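Proteolytically activated form of PPO4 Tyrosinase (Agaricus bisporus var. bisporus H97, PDB 4OUA) is a copper-containing oxidase that hydroxylates monophenols to o-diphenols and oxidises these to reactive o-quinones, the initial step of melanin synthesis. Local coordinates at residues A[34-37]-A[38-42]; A[84-87]-A[88-92]; A[228-231]-A[232-236]. One frame throughout, in Å; residues are numbered along the deposited sequence.

Contact 1 (A[34-37]-A[38-42])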
ATOM      1  N   ALA A  34      -0.860 -16.831  -1.696  1.00 34.21           N
ATOM      2  CA  ALA A  34       0.043 -16.252  -0.708  1.00 30.81           C
ATOM      3  C   ALA A  34      -0.693 -15.319   0.243  1.00 34.22           C
ATOM      4  O   ALA A  34      -0.383 -15.263   1.434  1.00 41.68           O
ATOM      5  CB  ALA A  34       1.178 -15.514  -1.398  1.00 33.62           C
ATOM      6  N   LEU A  35      -1.669 -14.588  -0.285  1.00 32.02           N
ATOM      7  CA  LEU A  35      -2.450 -13.664   0.529  1.00 33.58           C
ATOM      8  C   LEU A  35      -3.319 -14.421   1.530  1.00 35.80           C
ATOM      9  O   LEU A  35      -3.457 -14.014   2.685  1.00 35.10           O
ATOM     10  CB  LEU A  35      -3.315 -12.768  -0.360  1.00 27.50           C
ATOM     11  CG  LEU A  35      -4.142 -11.703   0.355  1.00 28.13           C
ATOM     12  CD1 LEU A  35      -3.254 -10.824   1.218  1.00 27.04           C
ATOM     13  CD2 LEU A  35      -4.903 -10.867  -0.657  1.00 32.57           C
ATOM     14  N   GLN A  36      -3.903 -15.528   1.083  1.00 28.76           N
ATOM     15  CA  GLN A  36      -4.678 -16.382   1.970  1.00 27.79           C
ATOM     16  C   GLN A  36      -3.757 -17.030   2.999  1.00 28.80           C
ATOM     17  O   GLN A  36      -4.139 -17.243   4.148  1.00 33.86           O
ATOM     18  CB  GLN A  36      -5.428 -17.451   1.168  1.00 29.06           C
ATOM     19  CG  GLN A  36      -6.320 -18.355   2.005  1.00 24.67           C
ATOM     20  CD  GLN A  36      -7.567 -17.651   2.500  1.00 33.23           C
ATOM     21  OE1 GLN A  36      -8.351 -17.124   1.710  1.00 36.74           O
ATOM     22  NE2 GLN A  36      -7.756 -17.634   3.814  1.00 35.36           N
ATOM     23  N   ALA A  37      -2.533 -17.326   2.578  1.00 32.53           N
ATOM     24  CA  ALA A  37      -1.561 -17.987   3.438  1.00 34.72           C
ATOM     25  C   ALA A  37      -1.159 -17.113   4.623  1.00 40.31           C
ATOM     26  O   ALA A  37      -1.070 -17.590   5.754  1.00 40.75           O
ATOM     27  CB  ALA A  37      -0.332 -18.379   2.632  1.00 27.04           C
ATOM     28  N   ILE A  38      -0.914 -15.833   4.361  1.00 42.13           N
ATOM     29  CA  ILE A  38      -0.483 -14.914   5.408  1.00 39.12           C
ATOM     30  C   ILE A  38      -1.664 -14.429   6.248  1.00 41.13           C
ATOM     31  O   ILE A  38      -1.488 -13.982   7.381  1.00 41.43           O
ATOM     32  CB  ILE A  38       0.263 -13.698   4.824  1.00 39.99           C
ATOM     33  CG1 ILE A  38      -0.658 -12.884   3.914  1.00 37.55           C
ATOM     34  CG2 ILE A  38       1.500 -14.149   4.064  1.00 36.34           C
ATOM     35  CD1 ILE A  38      -0.004 -11.649   3.335  1.00 28.76           C
ATOM     36  N   GLN A  39      -2.867 -14.519   5.689  1.00 36.82           N
ATOM     37  CA  GLN A  39      -4.073 -14.177   6.434  1.00 37.52           C
ATOM     38  C   GLN A  39      -4.429 -15.291   7.414  1.00 37.44           C
ATOM     39  O   GLN A  39      -5.046 -15.047   8.450  1.00 39.84           O
ATOM     40  CB  GLN A  39      -5.248 -13.919   5.488  1.00 35.10           C
ATOM     41  CG  GLN A  39      -5.158 -12.620   4.708  1.00 37.43           C
ATOM     42  CD  GLN A  39      -6.402 -12.357   3.876  1.00 42.32           C
ATOM     43  OE1 GLN A  39      -7.303 -13.194   3.804  1.00 36.52           O
ATOM     44  NE2 GLN A  39      -6.458 -11.187   3.247  1.00 35.14           N
ATOM     45  N   ASP A  40      -4.030 -16.513   7.078  1.00 35.30           N
ATOM     46  CA  ASP A  40      -4.344 -17.671   7.905  1.00 36.90           C
ATOM     47  C   ASP A  40      -3.251 -17.953   8.931  1.00 39.17           C
ATOM     48  O   ASP A  40      -3.403 -18.829   9.780  1.00 48.82           O
ATOM     49  CB  ASP A  40      -4.573 -18.906   7.029  1.00 31.17           C
ATOM     50  CG  ASP A  40      -5.800 -18.773   6.145  1.00 37.56           C
ATOM     51  OD1 ASP A  40      -6.762 -18.089   6.554  1.00 39.44           O
ATOM     52  OD2 ASP A  40      -5.804 -19.352   5.038  1.00 37.85           O
ATOM     53  N   LYS A  41      -2.151 -17.210   8.853  1.00 33.95           N
ATOM     54  CA  LYS A  41      -1.073 -17.343   9.827  1.00 32.45           C
ATOM     55  C   LYS A  41      -1.511 -16.848  11.202  1.00 36.42           C
ATOM     56  O   LYS A  41      -2.432 -16.041  11.317  1.00 32.21           O
ATOM     57  CB  LYS A  41       0.171 -16.575   9.375  1.00 39.35           C
ATOM     58  CG  LYS A  41       0.949 -17.231   8.245  1.00 37.83           C
ATOM     59  CD  LYS A  41       2.191 -16.420   7.906  1.00 37.48           C
ATOM     60  CE  LYS A  41       2.979 -17.049   6.768  1.00 42.76           C
ATOM     61  NZ  LYS A  41       4.112 -16.183   6.335  1.00 44.71           N
ATOM     62  N   ASP A  42      -0.846 -17.344  12.241  1.00 37.87           N
ATOM     63  CA  ASP A  42      -1.113 -16.911  13.607  1.00 33.35           C
ATOM     64  C   ASP A  42      -0.843 -15.417  13.750  1.00 37.40           C
ATOM     65  O   ASP A  42       0.186 -14.919  13.292  1.00 40.49           O
ATOM     66  CB  ASP A  42      -0.260 -17.713  14.593  1.00 29.00           C
ATOM     67  CG  ASP A  42      -0.395 -17.222  16.018  1.00 36.79           C
ATOM     68  OD1 ASP A  42      -1.496 -16.770  16.396  1.00 51.04           O
ATOM     69  OD2 ASP A  42       0.604 -17.291  16.765  1.00 47.87           O
TER
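Gln36 and Asp40, one helical turn apart, lay their polar ends against each other at the C-terminal end of helix 25-39. The amide reaches its partner because the Gln36 chain leaves with CG anti to the backbone N (chi1 -177°) and then bends at the next bond. Gln36 NE2 donates to Asp40 OD2 at 2.9 Å, arriving on the syn side but somewhat out of the carboxylate plane, while the acceptor lies close to the amide plane. A second, weak bond runs from the same NE2 to Asp40 OD1, 3.0 Å away. The two flat groups are inclined at 29° to each other.

A different side is largely apolar, the Gln39 amide being the exception. Leu35 CD1 meets Ile38 CD1 at 4.0 Å, the two chains slanting past one another, and Gln39 sends its extended chain across the Leu35 branch until Gln39 NE2 lies 3.7 Å from Leu35 CG. The polar demand of that nitrogen is met by the carbonyl of Pro164. Ile38 also rests on Leu101 and Ala104 of helix 86-109, and Leu35 on Tyr97 of that helix. The arrangement is that of the final turn of an amphipathic helix: an i to i+4 amide-carboxylate pair on one flank, and leucine and isoleucine turned to a neighbouring helix.

Contact 2 (A[84-87]-A[88-92]). With CU1 (copper (I) ion), chain C.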
ATOM      1  N   VAL A  84       6.250  15.276   7.083  1.00 41.99           N
ATOM      2  CA  VAL A  84       7.114  15.209   5.906  1.00 46.06           C
ATOM      3  C   VAL A  84       7.539  13.790   5.533  1.00 40.14           C
ATOM      4  O   VAL A  84       7.983  13.548   4.411  1.00 37.30           O
ATOM      5  CB  VAL A  84       8.388  16.055   6.105  1.00 43.65           C
ATOM      6  CG1 VAL A  84       8.052  17.537   6.089  1.00 46.32           C
ATOM      7  CG2 VAL A  84       9.085  15.671   7.401  1.00 36.14           C
ATOM      8  N   LEU A  85       7.400  12.856   6.467  1.00 44.53           N
ATOM      9  CA  LEU A  85       7.884  11.495   6.253  1.00 42.14           C
ATOM     10  C   LEU A  85       6.832  10.570   5.650  1.00 37.04           C
ATOM     11  O   LEU A  85       7.099   9.390   5.434  1.00 36.72           O
ATOM     12  CB  LEU A  85       8.387  10.897   7.569  1.00 35.52           C
ATOM     13  CG  LEU A  85       9.631  11.546   8.175  1.00 35.99           C
ATOM     14  CD1 LEU A  85      10.110  10.748   9.371  1.00 30.31           C
ATOM     15  CD2 LEU A  85      10.729  11.674   7.128  1.00 39.19           C
ATOM     16  N   PHE A  86       5.645  11.107   5.380  1.00 42.28           N
ATOM     17  CA  PHE A  86       4.532  10.296   4.890  1.00 41.09           C
ATOM     18  C   PHE A  86       4.898   9.456   3.667  1.00 39.00           C
ATOM     19  O   PHE A  86       4.717   8.239   3.674  1.00 44.32           O
ATOM     20  CB  PHE A  86       3.325  11.177   4.559  1.00 36.22           C
ATOM     21  CG  PHE A  86       2.223  10.443   3.847  1.00 34.18           C
ATOM     22  CD1 PHE A  86       1.343   9.637   4.550  1.00 35.16           C
ATOM     23  CD2 PHE A  86       2.072  10.553   2.475  1.00 33.58           C
ATOM     24  CE1 PHE A  86       0.332   8.954   3.897  1.00 29.68           C
ATOM     25  CE2 PHE A  86       1.063   9.874   1.817  1.00 32.46           C
ATOM     26  CZ  PHE A  86       0.191   9.073   2.531  1.00 31.56           C
ATOM     27  N   PRO A  87       5.411  10.105   2.610  1.00 37.71           N
ATOM     28  CA  PRO A  87       5.753   9.378   1.381  1.00 40.89           C
ATOM     29  C   PRO A  87       6.801   8.285   1.592  1.00 38.65           C
ATOM     30  O   PRO A  87       6.615   7.167   1.114  1.00 39.06           O
ATOM     31  CB  PRO A  87       6.294  10.481   0.465  1.00 32.35           C
ATOM     32  CG  PRO A  87       5.671  11.736   0.978  1.00 35.22           C
ATOM     33  CD  PRO A  87       5.608  11.556   2.462  1.00 34.33           C
ATOM     34  N   THR A  88       7.883   8.602   2.297  1.00 40.50           N
ATOM     35  CA  THR A  88       8.990   7.664   2.447  1.00 35.04           C
ATOM     36  C   THR A  88       8.657   6.507   3.385  1.00 35.44           C
ATOM     37  O   THR A  88       9.055   5.371   3.134  1.00 40.36           O
ATOM     38  CB  THR A  88      10.264   8.366   2.962  1.00 34.82           C
ATOM     39  OG1 THR A  88       9.986   9.030   4.200  1.00 40.95           O
ATOM     40  CG2 THR A  88      10.758   9.382   1.946  1.00 38.28           C
ATOM     41  N   TRP A  89       7.929   6.792   4.461  1.00 35.53           N
ATOM     42  CA  TRP A  89       7.590   5.755   5.431  1.00 37.55           C
ATOM     43  C   TRP A  89       6.699   4.688   4.809  1.00 39.42           C
ATOM     44  O   TRP A  89       6.818   3.505   5.127  1.00 38.00           O
ATOM     45  CB  TRP A  89       6.898   6.351   6.659  1.00 29.88           C
ATOM     46  CG  TRP A  89       6.588   5.323   7.711  1.00 35.95           C
ATOM     47  CD1 TRP A  89       7.359   4.996   8.789  1.00 41.21           C
ATOM     48  CD2 TRP A  89       5.429   4.481   7.776  1.00 39.43           C
ATOM     49  NE1 TRP A  89       6.750   4.005   9.523  1.00 34.60           N
ATOM     50  CE2 TRP A  89       5.565   3.671   8.923  1.00 35.28           C
ATOM     51  CE3 TRP A  89       4.291   4.333   6.979  1.00 37.36           C
ATOM     52  CZ2 TRP A  89       4.605   2.732   9.291  1.00 36.36           C
ATOM     53  CZ3 TRP A  89       3.339   3.400   7.346  1.00 34.74           C
ATOM     54  CH2 TRP A  89       3.503   2.612   8.491  1.00 35.30           C
ATOM     55  N   HIS A  90       5.807   5.114   3.921  1.00 35.82           N
ATOM     56  CA  HIS A  90       4.869   4.194   3.291  1.00 40.84           C
ATOM     57  C   HIS A  90       5.523   3.433   2.140  1.00 41.68           C
ATOM     58  O   HIS A  90       5.111   2.319   1.810  1.00 39.31           O
ATOM     59  CB  HIS A  90       3.629   4.947   2.807  1.00 34.90           C
ATOM     60  CG  HIS A  90       2.728   5.393   3.917  1.00 34.44           C
ATOM     61  ND1 HIS A  90       3.037   6.446   4.751  1.00 32.34           N
ATOM     62  CD2 HIS A  90       1.533   4.916   4.341  1.00 32.63           C
ATOM     63  CE1 HIS A  90       2.070   6.602   5.637  1.00 36.90           C
ATOM     64  NE2 HIS A  90       1.145   5.687   5.411  1.00 35.36           N
ATOM     65  N   ARG A  91       6.547   4.031   1.540  1.00 36.63           N
ATOM     66  CA  ARG A  91       7.294   3.365   0.478  1.00 40.78           C
ATOM     67  C   ARG A  91       7.939   2.086   0.988  1.00 38.26           C
ATOM     68  O   ARG A  91       7.872   1.039   0.340  1.00 34.82           O
ATOM     69  CB  ARG A  91       8.364   4.292  -0.101  1.00 35.59           C
ATOM     70  CG  ARG A  91       9.474   3.559  -0.838  1.00 30.50           C
ATOM     71  CD  ARG A  91      10.172   4.465  -1.835  1.00 33.82           C
ATOM     72  NE  ARG A  91       9.319   4.756  -2.984  1.00 37.20           N
ATOM     73  CZ  ARG A  91       9.660   5.559  -3.986  1.00 36.01           C
ATOM     74  NH1 ARG A  91      10.842   6.162  -3.983  1.00 36.64           N
ATOM     75  NH2 ARG A  91       8.819   5.762  -4.990  1.00 30.25           N
ATOM     76  N   VAL A  92       8.560   2.177   2.158  1.00 37.91           N
ATOM     77  CA  VAL A  92       9.230   1.034   2.758  1.00 40.98           C
ATOM     78  C   VAL A  92       8.218   0.141   3.480  1.00 38.13           C
ATOM     79  O   VAL A  92       8.500  -1.020   3.779  1.00 36.90           O
ATOM     80  CB  VAL A  92      10.338   1.488   3.734  1.00 35.38           C
ATOM     81  CG1 VAL A  92       9.745   2.327   4.855  1.00 41.20           C
ATOM     82  CG2 VAL A  92      11.095   0.291   4.287  1.00 38.84           C
TER
HETATM   83 CU   CU1 C 401      -0.553   5.412   6.586  1.00 44.28          CU
HETATM   84  O   HOH W   1      -2.723   5.877   5.634  0.90 42.65           O
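Phe86 and His90 come together through two different first torsions, taken one turn apart at the start of helix 86-109. Phe86 has CG anti to its own N (chi1 171°), which swings the ring forward along the helix; His90 has CG beside the backbone N and anti to the carbonyl carbon (chi1 -72°), which brings the imidazole back to meet it. Phe86 CE1 then lies over one face of the imidazole, toward its rim, and Phe86 CD1 is 3.3 Å from His90 CE1. The ring planes are at 46°, an oblique meeting with centroids 4.4 Å apart. Trp89 CE3 sits over the centre of the opposite imidazole face, so the ring is held between two aromatic neighbours.

Its two nitrogens have separate duties. His90 ND1 donates to Phe86 O at 2.7 Å, with the oxygen tilted from the ring plane. The same carbonyl also takes a weak backbone bond from His90 N at 3.3 Å, while Trp89 N donates to Leu85 O at 2.9 Å. At the far end of the ring His90 NE2 binds copper at 2.1 Å; His56 and His81 complete the protein ligands, and a water stands 2.4 Å from the copper ion.

With ND1 committed to a carbonyl and both faces covered, the imidazole has its rotation fixed and NE2 aimed at the metal. Donation from ND1 to the oxygen would also be expected to make NE2 a somewhat stronger ligand, a second-shell effect exerted by the main chain of the preceding turn.

Contact 3 (A[228-231]-A[232-236])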
ATOM      1  N   ASN A 228       7.826  22.339  -3.995  1.00 53.17           N
ATOM      2  CA  ASN A 228       8.380  22.132  -2.662  1.00 48.81           C
ATOM      3  C   ASN A 228       7.856  20.848  -2.027  1.00 46.13           C
ATOM      4  O   ASN A 228       6.747  20.400  -2.325  1.00 42.97           O
ATOM      5  CB  ASN A 228       8.076  23.331  -1.759  1.00 49.21           C
ATOM      6  CG  ASN A 228       6.591  23.513  -1.507  1.00 54.33           C
ATOM      7  OD1 ASN A 228       5.764  23.282  -2.389  1.00 56.31           O
ATOM      8  ND2 ASN A 228       6.246  23.928  -0.293  1.00 50.53           N
ATOM      9  N   TRP A 229       8.661  20.265  -1.145  1.00 44.22           N
ATOM     10  CA  TRP A 229       8.350  18.977  -0.537  1.00 39.29           C
ATOM     11  C   TRP A 229       7.254  19.074   0.521  1.00 42.04           C
ATOM     12  O   TRP A 229       6.471  18.140   0.700  1.00 44.56           O
ATOM     13  CB  TRP A 229       9.615  18.374   0.081  1.00 43.42           C
ATOM     14  CG  TRP A 229       9.389  17.070   0.782  1.00 36.52           C
ATOM     15  CD1 TRP A 229       9.183  16.882   2.117  1.00 40.60           C
ATOM     16  CD2 TRP A 229       9.347  15.770   0.183  1.00 35.90           C
ATOM     17  NE1 TRP A 229       9.016  15.546   2.387  1.00 42.27           N
ATOM     18  CE2 TRP A 229       9.113  14.842   1.217  1.00 36.23           C
ATOM     19  CE3 TRP A 229       9.487  15.301  -1.126  1.00 38.21           C
ATOM     20  CZ2 TRP A 229       9.013  13.473   0.981  1.00 34.87           C
ATOM     21  CZ3 TRP A 229       9.388  13.943  -1.358  1.00 40.61           C
ATOM     22  CH2 TRP A 229       9.153  13.044  -0.309  1.00 37.35           C
ATOM     23  N   GLU A 230       7.204  20.201   1.222  1.00 42.98           N
ATOM     24  CA  GLU A 230       6.238  20.379   2.301  1.00 41.57           C
ATOM     25  C   GLU A 230       4.802  20.303   1.798  1.00 39.64           C
ATOM     26  O   GLU A 230       3.960  19.647   2.406  1.00 45.06           O
ATOM     27  CB  GLU A 230       6.472  21.711   3.015  1.00 46.55           C
ATOM     28  CG  GLU A 230       6.925  21.565   4.459  1.00 49.00           C
ATOM     29  CD  GLU A 230       5.887  20.879   5.331  1.00 54.59           C
ATOM     30  OE1 GLU A 230       4.691  20.906   4.970  1.00 46.66           O
ATOM     31  OE2 GLU A 230       6.269  20.312   6.377  1.00 56.75           O
ATOM     32  N   ALA A 231       4.528  20.973   0.683  1.00 41.71           N
ATOM     33  CA  ALA A 231       3.182  21.003   0.124  1.00 40.05           C
ATOM     34  C   ALA A 231       2.830  19.689  -0.571  1.00 39.55           C
ATOM     35  O   ALA A 231       1.663  19.423  -0.859  1.00 37.14           O
ATOM     36  CB  ALA A 231       3.039  22.166  -0.843  1.00 32.80           C
ATOM     37  N   PHE A 232       3.842  18.869  -0.833  1.00 38.48           N
ATOM     38  CA  PHE A 232       3.645  17.610  -1.545  1.00 39.38           C
ATOM     39  C   PHE A 232       3.585  16.404  -0.610  1.00 43.18           C
ATOM     40  O   PHE A 232       2.842  15.454  -0.858  1.00 40.07           O
ATOM     41  CB  PHE A 232       4.761  17.409  -2.573  1.00 40.00           C
ATOM     42  CG  PHE A 232       4.841  16.009  -3.117  1.00 38.53           C
ATOM     43  CD1 PHE A 232       3.996  15.596  -4.134  1.00 33.21           C
ATOM     44  CD2 PHE A 232       5.765  15.107  -2.614  1.00 35.24           C
ATOM     45  CE1 PHE A 232       4.069  14.313  -4.638  1.00 28.44           C
ATOM     46  CE2 PHE A 232       5.842  13.821  -3.113  1.00 35.82           C
ATOM     47  CZ  PHE A 232       4.992  13.424  -4.126  1.00 33.27           C
ATOM     48  N   SER A 233       4.327  16.448   0.480  1.00 41.16           N
ATOM     49  CA  SER A 233       4.432  15.320   1.377  1.00 42.16           C
ATOM     50  C   SER A 233       3.219  15.020   2.194  1.00 44.65           C
ATOM     51  O   SER A 233       2.756  13.911   2.206  1.00 40.45           O
ATOM     52  CB  SER A 233       5.568  15.549   2.317  1.00 41.09           C
ATOM     53  OG  SER A 233       5.762  16.910   2.411  1.00 47.96           O
ATOM     54  N   ASN A 234       2.734  16.002   2.920  1.00 44.49           N
ATOM     55  CA  ASN A 234       1.628  15.777   3.801  1.00 41.32           C
ATOM     56  C   ASN A 234       0.528  16.749   3.602  1.00 42.91           C
ATOM     57  O   ASN A 234       0.638  17.650   2.841  1.00 41.23           O
ATOM     58  CB  ASN A 234       2.091  15.858   5.216  1.00 44.93           C
ATOM     59  CG  ASN A 234       2.719  17.160   5.528  1.00 44.03           C
ATOM     60  OD1 ASN A 234       2.252  17.887   6.350  1.00 49.32           O
ATOM     61  ND2 ASN A 234       3.789  17.447   4.886  1.00 37.74           N
ATOM     62  N   HIS A 235      -0.544  16.546   4.333  1.00 45.79           N
ATOM     63  CA  HIS A 235      -1.719  17.359   4.224  1.00 43.21           C
ATOM     64  C   HIS A 235      -1.908  18.329   5.362  1.00 48.23           C
ATOM     65  O   HIS A 235      -2.564  19.319   5.184  1.00 49.36           O
ATOM     66  CB  HIS A 235      -2.944  16.472   4.118  1.00 37.31           C
ATOM     67  CG  HIS A 235      -3.151  15.585   5.293  1.00 42.60           C
ATOM     68  ND1 HIS A 235      -3.812  14.390   5.214  1.00 38.13           N
ATOM     69  CD2 HIS A 235      -2.779  15.720   6.579  1.00 46.80           C
ATOM     70  CE1 HIS A 235      -3.843  13.830   6.404  1.00 41.46           C
ATOM     71  NE2 HIS A 235      -3.219  14.614   7.249  1.00 41.92           N
ATOM     72  N   GLY A 236      -1.338  18.037   6.518  1.00 49.14           N
ATOM     73  CA  GLY A 236      -1.735  18.642   7.769  1.00 49.90           C
ATOM     74  C   GLY A 236      -1.723  20.108   7.621  1.00 56.20           C
ATOM     75  O   GLY A 236      -1.003  20.555   6.783  1.00 60.64           O
TER
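Trp229 receives both aromatic and CH-pi partners from the residues that follow it in the short helix 229-233. The aromatic pairing is with Phe232: the benzene part of the indole and the phenyl ring have centroids 5.6 Å apart and planes at 58°, and the two side chains slant across each other. Trp229 CZ3 comes to the edge of the phenyl ring, near its plane, 4.0 Å from Phe232 CE2. Both residues place CG anti to the backbone N (chi1 178° for Trp229), which sends the rings off the same flank of the helix. Beyond this pair, Phe232 stacks on Trp292 of helix 277-295.

The CH-pi contact is made by Ser233, whose CB lies over the pyrrole part of the same indole, 3.8 Å from the centroid of that five-membered ring and 26° from its normal.

Among backbone bonds, Phe232 N and Ser233 N are both directed at Trp229 O. The position of this oxygen is less certain in the model, so the details of the pairing are doubtful.

The last group is polar. Asn234, the first residue to leave helical backbone angles, turns its amide toward Glu230, with Asn234 ND2 at 3.6 Å from Glu230 OE1. The amide and carboxylate planes are close to perpendicular. Asn234 ND2 also lies near Ser233 OG, in a bond left doubtful by the uncertain place of that oxygen.

Chemically, the indole is held jointly by a hydrogen bond from Trp229 NE1 to Val84 O, by the CH-pi contact and by aromatic packing. The Glu230 carboxylate, although beside an amide, makes no hydrogen bond to Asn234 and has its partner in His242 NE2, which bonds to OE1.

Overall arrangement
The three contacts follow one another along the chain without overlap. Contact 1 lies at the end of helix 25-39, its centre about 26 Å from that of contact 2 and about 35 Å from that of contact 3, on the opposite side of the chain's centre from both. Contacts 2 and 3 are neighbours, with centres about 12 Å apart, within the central tyrosinase domain; Val84 O and Trp229 NE1 probably share a hydrogen bond at 3.0 Å. Helix 86-109 links the scheme: it carries the copper ligand His90 in its first turn or so, beside helix 229-233, and farther along packs against contact 1, away from the metal site.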